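Local coordinates for protein haloacid dehalogenase-like hydrolase (Klebsiella pneumoniae subsp. pneumoniae, PDB 3PGV) that probably acts as a magnesium-dependent phosphatase of the Cof family within the haloacid dehalogenase-like superfamily, and binds calcium at its metal site in this crystal, at residues A[86-91]-A[97-102]; A[63-66]-A[71-74]; A[78-83]-A[219-224]. All blocks are in the same frame, centred on the assembly; numbering follows the deposited sequence. Where two conformers were deposited one is given.

Contact 1: residues A[86-91]-A[97-102]; sequences GARVHD and IFAHNL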
ATOM      1  N   GLY A  86      -3.072   0.288  -4.512  1.00 28.81           N
ATOM      2  CA  GLY A  86      -3.299   0.685  -5.901  1.00 28.12           C
ATOM      3  C   GLY A  86      -4.705   0.456  -6.414  1.00 32.02           C
ATOM      4  O   GLY A  86      -4.999   0.799  -7.551  1.00 32.77           O
ATOM      5  N   ALA A  87      -5.591  -0.128  -5.591  1.00 28.89           N
ATOM      6  CA  ALA A  87      -6.978  -0.357  -6.013  1.00 28.09           C
ATOM      7  C   ALA A  87      -7.752   0.961  -6.069  1.00 34.26           C
ATOM      8  O   ALA A  87      -8.742   1.061  -6.786  1.00 35.92           O
ATOM      9  CB  ALA A  87      -7.660  -1.335  -5.073  1.00 27.83           C
ATOM     10  N   ARG A  88      -7.264   1.995  -5.345  1.00 29.29           N
ATOM     11  CA  ARG A  88      -7.900   3.305  -5.318  1.00 29.54           C
ATOM     12  C   ARG A  88      -6.866   4.413  -5.524  1.00 33.85           C
ATOM     13  O   ARG A  88      -5.739   4.314  -5.032  1.00 33.69           O
ATOM     14  CB  ARG A  88      -8.617   3.537  -3.955  1.00 31.93           C
ATOM     15  CG  ARG A  88      -9.769   2.572  -3.634  1.00 39.33           C
ATOM     16  CD  ARG A  88     -10.998   2.867  -4.450  1.00 46.26           C
ATOM     17  NE  ARG A  88     -12.177   2.142  -3.963  1.00 49.61           N
ATOM     18  CZ  ARG A  88     -12.490   0.900  -4.327  1.00 61.72           C
ATOM     19  NH1 ARG A  88     -11.686   0.214  -5.134  1.00 44.39           N
ATOM     20  NH2 ARG A  88     -13.590   0.324  -3.864  1.00 46.10           N
ATOM     21  N   VAL A  89      -7.273   5.496  -6.175  1.00 28.98           N
ATOM     22  CA  VAL A  89      -6.492   6.725  -6.251  1.00 28.95           C
ATOM     23  C   VAL A  89      -7.416   7.912  -5.975  1.00 34.00           C
ATOM     24  O   VAL A  89      -8.538   7.956  -6.489  1.00 33.79           O
ATOM     25  CB  VAL A  89      -5.712   6.886  -7.593  1.00 33.06           C
ATOM     26  CG1 VAL A  89      -5.317   8.340  -7.833  1.00 33.76           C
ATOM     27  CG2 VAL A  89      -4.485   5.991  -7.623  1.00 32.46           C
ATOM     28  N   HIS A  90      -6.983   8.823  -5.099  1.00 31.29           N
ATOM     29  CA  HIS A  90      -7.710  10.048  -4.813  1.00 32.08           C
ATOM     30  C   HIS A  90      -6.827  11.220  -5.117  1.00 39.44           C
ATOM     31  O   HIS A  90      -5.618  11.136  -4.925  1.00 40.82           O
ATOM     32  CB  HIS A  90      -8.134  10.099  -3.343  1.00 32.16           C
ATOM     33  CG  HIS A  90      -9.261   9.181  -2.994  1.00 34.37           C
ATOM     34  ND1 HIS A  90      -9.068   7.817  -2.880  1.00 34.65           N
ATOM     35  CD2 HIS A  90     -10.525   9.478  -2.601  1.00 36.72           C
ATOM     36  CE1 HIS A  90     -10.229   7.318  -2.478  1.00 34.14           C
ATOM     37  NE2 HIS A  90     -11.137   8.278  -2.296  1.00 35.71           N
ATOM     38  N   ASP A  91      -7.408  12.326  -5.574  1.00 37.75           N
ATOM     39  CA  ASP A  91      -6.641  13.549  -5.761  1.00 38.57           C
ATOM     40  C   ASP A  91      -6.547  14.301  -4.425  1.00 42.36           C
ATOM     41  O   ASP A  91      -7.104  13.840  -3.424  1.00 41.45           O
ATOM     42  CB  ASP A  91      -7.254  14.441  -6.881  1.00 41.63           C
ATOM     43  CG  ASP A  91      -8.667  14.959  -6.614  1.00 51.86           C
ATOM     44  OD1 ASP A  91      -9.110  14.912  -5.439  1.00 52.14           O
ATOM     45  OD2 ASP A  91      -9.289  15.495  -7.558  1.00 56.95           O
ATOM     46  N   ILE A  97     -10.375   9.139  -8.112  1.00 34.11           N
ATOM     47  CA  ILE A  97     -10.114   9.123  -9.554  1.00 33.24           C
ATOM     48  C   ILE A  97     -10.505   7.777 -10.157  1.00 36.45           C
ATOM     49  O   ILE A  97     -11.191   7.741 -11.178  1.00 36.90           O
ATOM     50  CB  ILE A  97      -8.652   9.511  -9.876  1.00 36.07           C
ATOM     51  CG1 ILE A  97      -8.305  10.931  -9.309  1.00 36.76           C
ATOM     52  CG2 ILE A  97      -8.374   9.412 -11.400  1.00 36.46           C
ATOM     53  CD1 ILE A  97      -9.293  12.078  -9.714  1.00 35.92           C
ATOM     54  N   PHE A  98     -10.101   6.667  -9.507  1.00 31.42           N
ATOM     55  CA  PHE A  98     -10.481   5.340  -9.969  1.00 30.19           C
ATOM     56  C   PHE A  98     -10.634   4.335  -8.839  1.00 35.00           C
ATOM     57  O   PHE A  98     -10.119   4.537  -7.752  1.00 34.43           O
ATOM     58  CB  PHE A  98      -9.519   4.810 -11.068  1.00 30.74           C
ATOM     59  CG  PHE A  98      -8.090   4.535 -10.633  1.00 31.16           C
ATOM     60  CD1 PHE A  98      -7.795   3.459  -9.793  1.00 33.62           C
ATOM     61  CD2 PHE A  98      -7.029   5.219 -11.213  1.00 33.52           C
ATOM     62  CE1 PHE A  98      -6.470   3.142  -9.465  1.00 34.52           C
ATOM     63  CE2 PHE A  98      -5.707   4.892 -10.898  1.00 36.69           C
ATOM     64  CZ  PHE A  98      -5.436   3.861 -10.013  1.00 34.43           C
ATOM     65  N   ALA A  99     -11.371   3.262  -9.105  1.00 32.89           N
ATOM     66  CA  ALA A  99     -11.569   2.158  -8.191  1.00 31.62           C
ATOM     67  C   ALA A  99     -11.428   0.873  -8.988  1.00 36.22           C
ATOM     68  O   ALA A  99     -12.267   0.587  -9.856  1.00 35.05           O
ATOM     69  CB  ALA A  99     -12.953   2.239  -7.562  1.00 32.10           C
ATOM     70  N   HIS A 100     -10.305   0.188  -8.821  1.00 33.43           N
ATOM     71  CA  HIS A 100     -10.052  -1.051  -9.540  1.00 33.35           C
ATOM     72  C   HIS A 100     -10.229  -2.238  -8.615  1.00 34.39           C
ATOM     73  O   HIS A 100      -9.372  -2.520  -7.786  1.00 33.12           O
ATOM     74  CB  HIS A 100      -8.670  -1.030 -10.202  1.00 34.53           C
ATOM     75  CG  HIS A 100      -8.524   0.043 -11.241  1.00 39.03           C
ATOM     76  ND1 HIS A 100      -7.282   0.567 -11.569  1.00 41.08           N
ATOM     77  CD2 HIS A 100      -9.476   0.699 -11.954  1.00 41.98           C
ATOM     78  CE1 HIS A 100      -7.511   1.466 -12.516  1.00 41.35           C
ATOM     79  NE2 HIS A 100      -8.816   1.572 -12.789  1.00 42.11           N
ATOM     80  N   ASN A 101     -11.397  -2.863  -8.687  1.00 30.56           N
ATOM     81  CA  ASN A 101     -11.803  -3.896  -7.751  1.00 29.72           C
ATOM     82  C   ASN A 101     -11.516  -5.299  -8.226  1.00 30.38           C
ATOM     83  O   ASN A 101     -11.232  -5.515  -9.397  1.00 27.84           O
ATOM     84  CB  ASN A 101     -13.301  -3.733  -7.417  1.00 31.21           C
ATOM     85  CG  ASN A 101     -13.616  -2.431  -6.765  1.00 39.78           C
ATOM     86  OD1 ASN A 101     -12.917  -1.981  -5.860  1.00 38.43           O
ATOM     87  ND2 ASN A 101     -14.683  -1.802  -7.199  1.00 35.23           N
ATOM     88  N   LEU A 102     -11.597  -6.265  -7.304  1.00 28.99           N
ATOM     89  CA  LEU A 102     -11.461  -7.693  -7.610  1.00 28.36           C
ATOM     90  C   LEU A 102     -12.653  -8.168  -8.426  1.00 33.55           C
ATOM     91  O   LEU A 102     -13.786  -7.704  -8.187  1.00 34.85           O
ATOM     92  CB  LEU A 102     -11.398  -8.489  -6.301  1.00 27.21           C
ATOM     93  CG  LEU A 102     -10.035  -8.571  -5.642  1.00 29.69           C
ATOM     94  CD1 LEU A 102     -10.174  -8.778  -4.131  1.00 29.43           C
ATOM     95  CD2 LEU A 102      -9.186  -9.699  -6.276  1.00 25.86           C
TER
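The antiparallel hairpin of strands 88-90 and 96-99 forms one end of the eight-stranded core sheet, and the backbone bonds from His100 N to Ala87 O and from Ile97 N to Val89 O, both 2.7 Å, close it at either end. Between them the bond from Val89 N to Phe98 O is weak. Ala87 and Arg88 together face Thr83, a classic beta bulge in the inner strand. On the Arg88 side of the sheet, Ala99 CB lies over a face of the guanidinium, while Asn101 OD1 meets its edge in plane, 2.6 Å from Arg88 NH1; NH2 adds a weak second bond to the same oxygen. A bend at chi2 (-74°) swings the arginine chain back over Ala99. The other side is apolar: Val89 CB sits over the Phe98 ring, 4.0 Å from its centroid, and Val89 CG2 reaches Phe98 CZ at 3.3 Å. Gly86 O approaches the ring at its edge, 3.4 Å from Phe98 CE1. Strand 96-99 is the outermost strand on this side of the sheet; Val89, Ile97 and Phe98 pack against helix 210-220, whereas Ala87 and Arg88 touch Ser164 of strand 163-169.

Contact 2: residues A[63-66]-A[71-74]; sequences RHYI and IRDN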
ATOM      1  N   ARG A  63      -3.156   0.806   3.292  1.00 29.30           N
ATOM      2  CA  ARG A  63      -4.258   1.295   4.116  1.00 30.12           C
ATOM      3  C   ARG A  63      -5.463   1.692   3.290  1.00 33.37           C
ATOM      4  O   ARG A  63      -5.319   2.070   2.129  1.00 31.36           O
ATOM      5  CB  ARG A  63      -3.817   2.496   4.948  1.00 31.57           C
ATOM      6  CG  ARG A  63      -2.809   2.200   6.051  1.00 39.22           C
ATOM      7  CD  ARG A  63      -2.728   3.410   6.941  1.00 44.21           C
ATOM      8  NE  ARG A  63      -1.614   3.370   7.875  1.00 51.60           N
ATOM      9  CZ  ARG A  63      -1.448   4.258   8.852  1.00 65.86           C
ATOM     10  NH1 ARG A  63      -2.338   5.226   9.036  1.00 45.90           N
ATOM     11  NH2 ARG A  63      -0.400   4.172   9.666  1.00 61.27           N
ATOM     12  N   HIS A  64      -6.657   1.682   3.916  1.00 30.56           N
ATOM     13  CA  HIS A  64      -7.869   2.217   3.295  1.00 30.07           C
ATOM     14  C   HIS A  64      -7.752   3.748   3.328  1.00 34.05           C
ATOM     15  O   HIS A  64      -7.091   4.290   4.222  1.00 35.57           O
ATOM     16  CB  HIS A  64      -9.101   1.781   4.101  1.00 30.81           C
ATOM     17  CG  HIS A  64     -10.406   2.056   3.424  1.00 33.59           C
ATOM     18  ND1 HIS A  64     -10.938   3.329   3.379  1.00 35.75           N
ATOM     19  CD2 HIS A  64     -11.291   1.193   2.871  1.00 34.31           C
ATOM     20  CE1 HIS A  64     -12.096   3.212   2.751  1.00 35.45           C
ATOM     21  NE2 HIS A  64     -12.355   1.941   2.438  1.00 35.03           N
ATOM     22  N   TYR A  65      -8.387   4.436   2.384  1.00 28.57           N
ATOM     23  CA  TYR A  65      -8.343   5.898   2.311  1.00 29.99           C
ATOM     24  C   TYR A  65      -8.810   6.574   3.623  1.00 36.71           C
ATOM     25  O   TYR A  65      -8.165   7.508   4.091  1.00 37.86           O
ATOM     26  CB  TYR A  65      -9.142   6.411   1.103  1.00 31.30           C
ATOM     27  CG  TYR A  65      -8.955   7.887   0.848  1.00 34.10           C
ATOM     28  CD1 TYR A  65      -7.749   8.383   0.358  1.00 35.85           C
ATOM     29  CD2 TYR A  65     -10.007   8.785   1.021  1.00 35.54           C
ATOM     30  CE1 TYR A  65      -7.558   9.748   0.150  1.00 37.24           C
ATOM     31  CE2 TYR A  65      -9.833  10.153   0.804  1.00 37.57           C
ATOM     32  CZ  TYR A  65      -8.605  10.630   0.361  1.00 45.53           C
ATOM     33  OH  TYR A  65      -8.431  11.972   0.120  1.00 47.98           O
ATOM     34  N   ILE A  66      -9.862   6.035   4.259  1.00 33.50           N
ATOM     35  CA  ILE A  66     -10.362   6.566   5.528  1.00 34.11           C
ATOM     36  C   ILE A  66      -9.284   6.483   6.608  1.00 40.29           C
ATOM     37  O   ILE A  66      -9.176   7.383   7.449  1.00 39.64           O
ATOM     38  CB  ILE A  66     -11.674   5.840   5.953  1.00 36.47           C
ATOM     39  CG1 ILE A  66     -12.798   6.091   4.925  1.00 36.12           C
ATOM     40  CG2 ILE A  66     -12.116   6.263   7.383  1.00 36.20           C
ATOM     41  CD1 ILE A  66     -14.020   5.169   5.087  1.00 39.75           C
ATOM     42  N   ILE A  71      -2.964  11.343   8.334  1.00 46.61           N
ATOM     43  CA  ILE A  71      -1.709  11.524   7.610  1.00 46.69           C
ATOM     44  C   ILE A  71      -1.850  12.601   6.535  1.00 51.59           C
ATOM     45  O   ILE A  71      -1.041  13.535   6.505  1.00 52.72           O
ATOM     46  CB  ILE A  71      -1.171  10.184   7.045  1.00 48.79           C
ATOM     47  CG1 ILE A  71      -0.715   9.252   8.205  1.00 48.82           C
ATOM     48  CG2 ILE A  71      -0.016  10.435   6.046  1.00 49.55           C
ATOM     49  CD1 ILE A  71      -0.525   7.894   7.832  1.00 53.13           C
ATOM     50  N   ARG A  72      -2.909  12.492   5.671  1.00 46.96           N
ATOM     51  CA  ARG A  72      -3.117  13.490   4.632  0.50 47.68           C
ATOM     52  C   ARG A  72      -3.394  14.897   5.183  1.00 53.04           C
ATOM     53  O   ARG A  72      -2.900  15.866   4.611  1.00 53.43           O
ATOM     54  CB  ARG A  72      -4.142  13.037   3.556  0.50 47.12           C
ATOM     55  CG  ARG A  72      -5.402  12.374   4.098  0.50 53.71           C
ATOM     56  CD  ARG A  72      -6.127  11.583   3.007  0.50 51.07           C
ATOM     57  NE  ARG A  72      -7.225  10.773   3.544  0.50 46.20           N
ATOM     58  CZ  ARG A  72      -8.472  11.216   3.694  0.50 50.48           C
ATOM     59  NH1 ARG A  72      -8.790  12.461   3.340  0.50 24.72           N
ATOM     60  NH2 ARG A  72      -9.415  10.416   4.188  0.50 23.13           N
ATOM     61  N   ASP A  73      -4.066  15.007   6.347  1.00 50.76           N
ATOM     62  CA  ASP A  73      -4.311  16.302   7.007  1.00 53.37           C
ATOM     63  C   ASP A  73      -3.004  16.921   7.563  1.00 58.64           C
ATOM     64  O   ASP A  73      -2.966  18.116   7.855  1.00 61.35           O
ATOM     65  CB  ASP A  73      -5.353  16.149   8.151  1.00 56.43           C
ATOM     66  CG  ASP A  73      -6.774  15.819   7.693  1.00 71.22           C
ATOM     67  OD1 ASP A  73      -7.089  16.059   6.493  1.00 73.24           O
ATOM     68  OD2 ASP A  73      -7.585  15.377   8.543  1.00 74.95           O
ATOM     69  N   ASN A  74      -1.942  16.105   7.709  1.00 52.82           N
ATOM     70  CA  ASN A  74      -0.672  16.573   8.261  1.00 51.89           C
ATOM     71  C   ASN A  74       0.476  16.657   7.235  1.00 51.59           C
ATOM     72  O   ASN A  74       1.558  17.125   7.585  1.00 51.65           O
ATOM     73  CB  ASN A  74      -0.266  15.726   9.468  1.00 52.55           C
ATOM     74  CG  ASN A  74      -1.102  15.992  10.690  1.00 72.49           C
ATOM     75  OD1 ASN A  74      -1.245  17.135  11.145  1.00 75.11           O
ATOM     76  ND2 ASN A  74      -1.631  14.944  11.276  1.00 58.19           N
TER
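Tyr65 and Arg72 face each other with their CA atoms 9.5 Å apart, the first in the loop that follows strand 56-60 and the second on helix 69-75, so that long side chains must bridge the gap. In one of the two conformers modelled for Arg72, the guanidinium lies flat on the Tyr65 ring, its plane turned only 12° from that of the ring and the two centres 3.7 Å apart. This is a stacked cation-pi contact: CZ of Arg72 sits over the ring face, displaced toward the CE2 and CZ side of Tyr65, with 3.4 Å between Arg72 CZ and Tyr65 CE2. With CG of Tyr65 anti to the backbone N (chi1 -171°), the ring is carried out to meet the arginine, whose own chain runs extended from CG to NE. The same guanidinium also turns its edge to the backbone. Arg72 NH2 donates to Tyr65 O at 3.2 Å, approaching from above the carbonyl plane, and NE adds a weak bond to that oxygen. One residue thus offers both a ring and a carbonyl to the arginine, which in this conformer restricts rotation of the flat group.

The loop lies beside the metal site of this HAD-fold domain. Arg63 forms a salt bridge through NH2 with Asp29, a calcium ligand, and its NH1 bonds to Asp67 O. Ile71 CD1 rests over one face of the Arg63 guanidinium, 3.4 Å from Arg63 NH1, an apolar cover for a group whose polar atoms are engaged elsewhere. Both Tyr65 and Arg72 also touch Met81 of strand 80-83.

Contact 3: residues A[78-83]-A[219-224]; sequences RSYMIT and KMLGYT. With EDO (1,2-ethanediol), chain K.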
ATOM      1  N   ARG A  78      -0.328  19.322  -1.346  1.00 53.71           N
ATOM      2  CA  ARG A  78      -1.367  18.690  -2.158  1.00 52.63           C
ATOM      3  C   ARG A  78      -0.711  17.548  -2.915  1.00 55.47           C
ATOM      4  O   ARG A  78       0.325  17.757  -3.564  1.00 56.85           O
ATOM      5  CB  ARG A  78      -1.998  19.715  -3.158  1.00 53.29           C
ATOM      6  CG  ARG A  78      -2.328  21.104  -2.557  1.00 64.10           C
ATOM      7  CD  ARG A  78      -3.789  21.284  -2.178  1.00 65.71           C
ATOM      8  NE  ARG A  78      -4.668  21.149  -3.330  1.00 59.49           N
ATOM      9  CZ  ARG A  78      -5.984  21.085  -3.239  1.00 69.74           C
ATOM     10  NH1 ARG A  78      -6.579  21.184  -2.059  1.00 52.85           N
ATOM     11  NH2 ARG A  78      -6.721  20.902  -4.327  1.00 58.35           N
ATOM     12  N   SER A  79      -1.261  16.333  -2.796  1.00 49.32           N
ATOM     13  CA  SER A  79      -0.657  15.151  -3.418  0.50 47.88           C
ATOM     14  C   SER A  79      -1.697  14.116  -3.796  1.00 50.74           C
ATOM     15  O   SER A  79      -2.767  14.062  -3.185  1.00 50.79           O
ATOM     16  CB  SER A  79       0.368  14.522  -2.475  0.50 50.51           C
ATOM     17  OG  SER A  79      -0.220  14.199  -1.225  0.50 59.16           O
ATOM     18  N   TYR A  80      -1.361  13.241  -4.771  1.00 46.14           N
ATOM     19  CA  TYR A  80      -2.210  12.110  -5.126  1.00 43.55           C
ATOM     20  C   TYR A  80      -2.017  11.019  -4.064  1.00 45.05           C
ATOM     21  O   TYR A  80      -0.894  10.831  -3.559  1.00 43.54           O
ATOM     22  CB  TYR A  80      -1.850  11.564  -6.508  1.00 43.79           C
ATOM     23  CG  TYR A  80      -2.522  12.298  -7.648  1.00 46.62           C
ATOM     24  CD1 TYR A  80      -3.855  12.058  -7.968  1.00 48.39           C
ATOM     25  CD2 TYR A  80      -1.804  13.170  -8.461  1.00 48.04           C
ATOM     26  CE1 TYR A  80      -4.476  12.723  -9.023  1.00 49.90           C
ATOM     27  CE2 TYR A  80      -2.406  13.819  -9.536  1.00 49.72           C
ATOM     28  CZ  TYR A  80      -3.746  13.593  -9.815  1.00 57.26           C
ATOM     29  OH  TYR A  80      -4.349  14.234 -10.877  1.00 57.99           O
HETATM   30  N   MSE A  81      -3.102  10.339  -3.693  1.00 40.13           N
HETATM   31  CA  MSE A  81      -3.060   9.321  -2.652  1.00 38.53           C
HETATM   32  C   MSE A  81      -3.452   7.961  -3.224  1.00 40.80           C
HETATM   33  O   MSE A  81      -4.582   7.790  -3.699  1.00 40.90           O
HETATM   34  CB  MSE A  81      -4.001   9.719  -1.494  1.00 41.69           C
HETATM   35  CG  MSE A  81      -3.911   8.803  -0.282  1.00 49.46           C
HETATM   36 SE   MSE A  81      -2.178   8.891   0.651  0.75 58.33          SE
HETATM   37  CE  MSE A  81      -2.054  10.815   0.899  1.00 55.97           C
ATOM     38  N   ILE A  82      -2.501   7.003  -3.224  1.00 34.68           N
ATOM     39  CA  ILE A  82      -2.754   5.622  -3.647  1.00 31.01           C
ATOM     40  C   ILE A  82      -3.070   4.812  -2.403  1.00 33.62           C
ATOM     41  O   ILE A  82      -2.239   4.746  -1.498  1.00 33.42           O
ATOM     42  CB  ILE A  82      -1.518   5.038  -4.395  1.00 32.06           C
ATOM     43  CG1 ILE A  82      -1.247   5.781  -5.709  1.00 32.57           C
ATOM     44  CG2 ILE A  82      -1.661   3.531  -4.618  1.00 29.14           C
ATOM     45  CD1 ILE A  82       0.079   5.408  -6.356  1.00 33.49           C
ATOM     46  N   THR A  83      -4.285   4.235  -2.323  1.00 28.75           N
ATOM     47  CA  THR A  83      -4.662   3.401  -1.169  1.00 28.49           C
ATOM     48  C   THR A  83      -5.065   1.986  -1.611  1.00 32.19           C
ATOM     49  O   THR A  83      -5.115   1.711  -2.810  1.00 32.24           O
ATOM     50  CB  THR A  83      -5.737   4.082  -0.324  1.00 32.76           C
ATOM     51  OG1 THR A  83      -6.913   4.277  -1.119  1.00 28.72           O
ATOM     52  CG2 THR A  83      -5.259   5.403   0.288  1.00 25.93           C
ATOM     53  N   LYS A 219       1.193   9.525 -15.187  1.00 43.33           N
ATOM     54  CA  LYS A 219       0.572   9.944 -16.440  1.00 44.22           C
ATOM     55  C   LYS A 219      -0.439  11.085 -16.220  1.00 48.65           C
ATOM     56  O   LYS A 219      -0.454  12.034 -17.001  1.00 51.35           O
ATOM     57  CB  LYS A 219      -0.073   8.750 -17.155  1.00 45.74           C
ATOM     58  CG  LYS A 219       0.959   7.779 -17.740  1.00 51.08           C
ATOM     59  CD  LYS A 219       0.321   6.521 -18.297  1.00 54.81           C
ATOM     60  CE  LYS A 219       1.364   5.592 -18.867  1.00 67.62           C
ATOM     61  NZ  LYS A 219       0.772   4.309 -19.319  1.00 80.84           N
HETATM   62  N   MSE A 220      -1.221  11.041 -15.099  1.00 41.13           N
HETATM   63  CA  MSE A 220      -2.148  12.145 -14.753  1.00 39.85           C
HETATM   64  C   MSE A 220      -1.365  13.448 -14.564  1.00 48.35           C
HETATM   65  O   MSE A 220      -1.880  14.526 -14.871  1.00 50.00           O
HETATM   66  CB  MSE A 220      -2.917  11.836 -13.458  1.00 39.34           C
HETATM   67  CG  MSE A 220      -3.785  10.628 -13.543  1.00 43.20           C
HETATM   68 SE   MSE A 220      -4.499  10.173 -11.808  0.75 47.63          SE
HETATM   69  CE  MSE A 220      -5.021   8.278 -12.212  1.00 42.82           C
ATOM     70  N   LEU A 221      -0.128  13.347 -14.006  1.00 44.67           N
ATOM     71  CA  LEU A 221       0.729  14.501 -13.740  1.00 44.95           C
ATOM     72  C   LEU A 221       1.496  14.949 -14.984  1.00 50.90           C
ATOM     73  O   LEU A 221       2.191  15.968 -14.943  1.00 51.79           O
ATOM     74  CB  LEU A 221       1.714  14.184 -12.596  1.00 43.40           C
ATOM     75  CG  LEU A 221       1.107  14.092 -11.205  1.00 45.55           C
ATOM     76  CD1 LEU A 221       2.098  13.461 -10.213  1.00 42.78           C
ATOM     77  CD2 LEU A 221       0.639  15.487 -10.708  1.00 47.24           C
ATOM     78  N   GLY A 222       1.376  14.182 -16.065  1.00 48.85           N
ATOM     79  CA  GLY A 222       2.058  14.474 -17.327  1.00 51.47           C
ATOM     80  C   GLY A 222       3.472  13.923 -17.387  1.00 57.83           C
ATOM     81  O   GLY A 222       4.307  14.435 -18.139  1.00 60.81           O
ATOM     82  N   TYR A 223       3.744  12.856 -16.611  1.00 52.35           N
ATOM     83  CA  TYR A 223       5.067  12.227 -16.545  1.00 51.98           C
ATOM     84  C   TYR A 223       4.984  10.721 -16.825  1.00 52.91           C
ATOM     85  O   TYR A 223       3.906  10.201 -17.112  1.00 50.64           O
ATOM     86  CB  TYR A 223       5.721  12.482 -15.160  1.00 52.54           C
ATOM     87  CG  TYR A 223       5.966  13.945 -14.869  1.00 56.86           C
ATOM     88  CD1 TYR A 223       6.977  14.648 -15.520  1.00 60.54           C
ATOM     89  CD2 TYR A 223       5.192  14.630 -13.936  1.00 57.78           C
ATOM     90  CE1 TYR A 223       7.182  16.010 -15.284  1.00 61.66           C
ATOM     91  CE2 TYR A 223       5.404  15.986 -13.672  1.00 60.44           C
ATOM     92  CZ  TYR A 223       6.400  16.672 -14.350  1.00 67.42           C
ATOM     93  OH  TYR A 223       6.616  18.003 -14.084  1.00 67.91           O
ATOM     94  N   THR A 224       6.130  10.026 -16.753  1.00 49.40           N
ATOM     95  CA  THR A 224       6.196   8.576 -16.928  1.00 48.11           C
ATOM     96  C   THR A 224       6.864   7.956 -15.696  1.00 51.27           C
ATOM     97  O   THR A 224       7.306   8.688 -14.806  1.00 50.46           O
ATOM     98  CB  THR A 224       6.973   8.217 -18.216  1.00 57.21           C
ATOM     99  OG1 THR A 224       8.345   8.578 -18.057  1.00 57.92           O
ATOM    100  CG2 THR A 224       6.395   8.880 -19.460  1.00 54.36           C
TER
HETATM  101  C1  EDO K 287      -2.580  16.546  -6.529  1.00 58.41           C
HETATM  102  O1  EDO K 287      -3.811  16.036  -7.046  1.00 58.14           O
HETATM  103  C2  EDO K 287      -2.258  17.883  -7.189  1.00 59.42           C
HETATM  104  O2  EDO K 287      -1.184  18.523  -6.479  1.00 69.15           O
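The apolar and sulfur-aromatic contacts centre on Tyr80, whose ring meets the neighbouring side chains Met220 and Leu221 at the end of helix 210-220. Met220 is a selenomethionine, and its selenium makes a Met-aromatic contact with Tyr80: SE stands 4.3 Å from the ring centroid, displaced obliquely, and approaches Tyr80 CE1 to 3.8 Å. Met220 CB lies near the phenol end of the ring, 3.8 Å from Tyr80 OH. Leu221 takes a different part of the ring, placing CD2 at the edge in plane, 3.7 Å from Tyr80 CE2. With CG of Tyr80 beside the backbone N (chi1 -85°), the ring extends from the strand to reach both residues.

No polar pair joins the two segments. The helix end is closed within 219-224, where Gly222, with its positive phi of 86°, completes a Schellman motif. A 1,2-ethanediol, probably from the crystallisation liquor, lays O1 over one face of the Tyr80 ring, 3.5 Å above its plane, while its O2 makes a weak bond to Arg78 O.

Strand 80-83 lies between strands 56-60 and 88-90 in the core sheet. Tyr80 also touches Val89 of strand 88-90 and Val217 of helix 210-220, and Leu221 reaches Asn56 of strand 56-60.

Strand 80-83 brings the three contacts together: contact 1 adjoins it through the backbone bond between Met81 and His90 and a probable one from Thr83 N to Arg88 O, and contact 2 packs on it through Tyr65 and Arg72. Contact 1 is partly buried and knits two sheet strands by backbone bonds, whereas contacts 2 and 3 are surface contacts made chiefly by side chains. Contact 2 relies on a charged group stacked on a ring beside the metal site; contact 3, away from the annotated sites, is apolar and selenium-aromatic. Contacts 1 and 3 share helix 210-220, where Met220 CE meets Ile97 CG2, while His90 and Tyr65 stack between contacts 1 and 2.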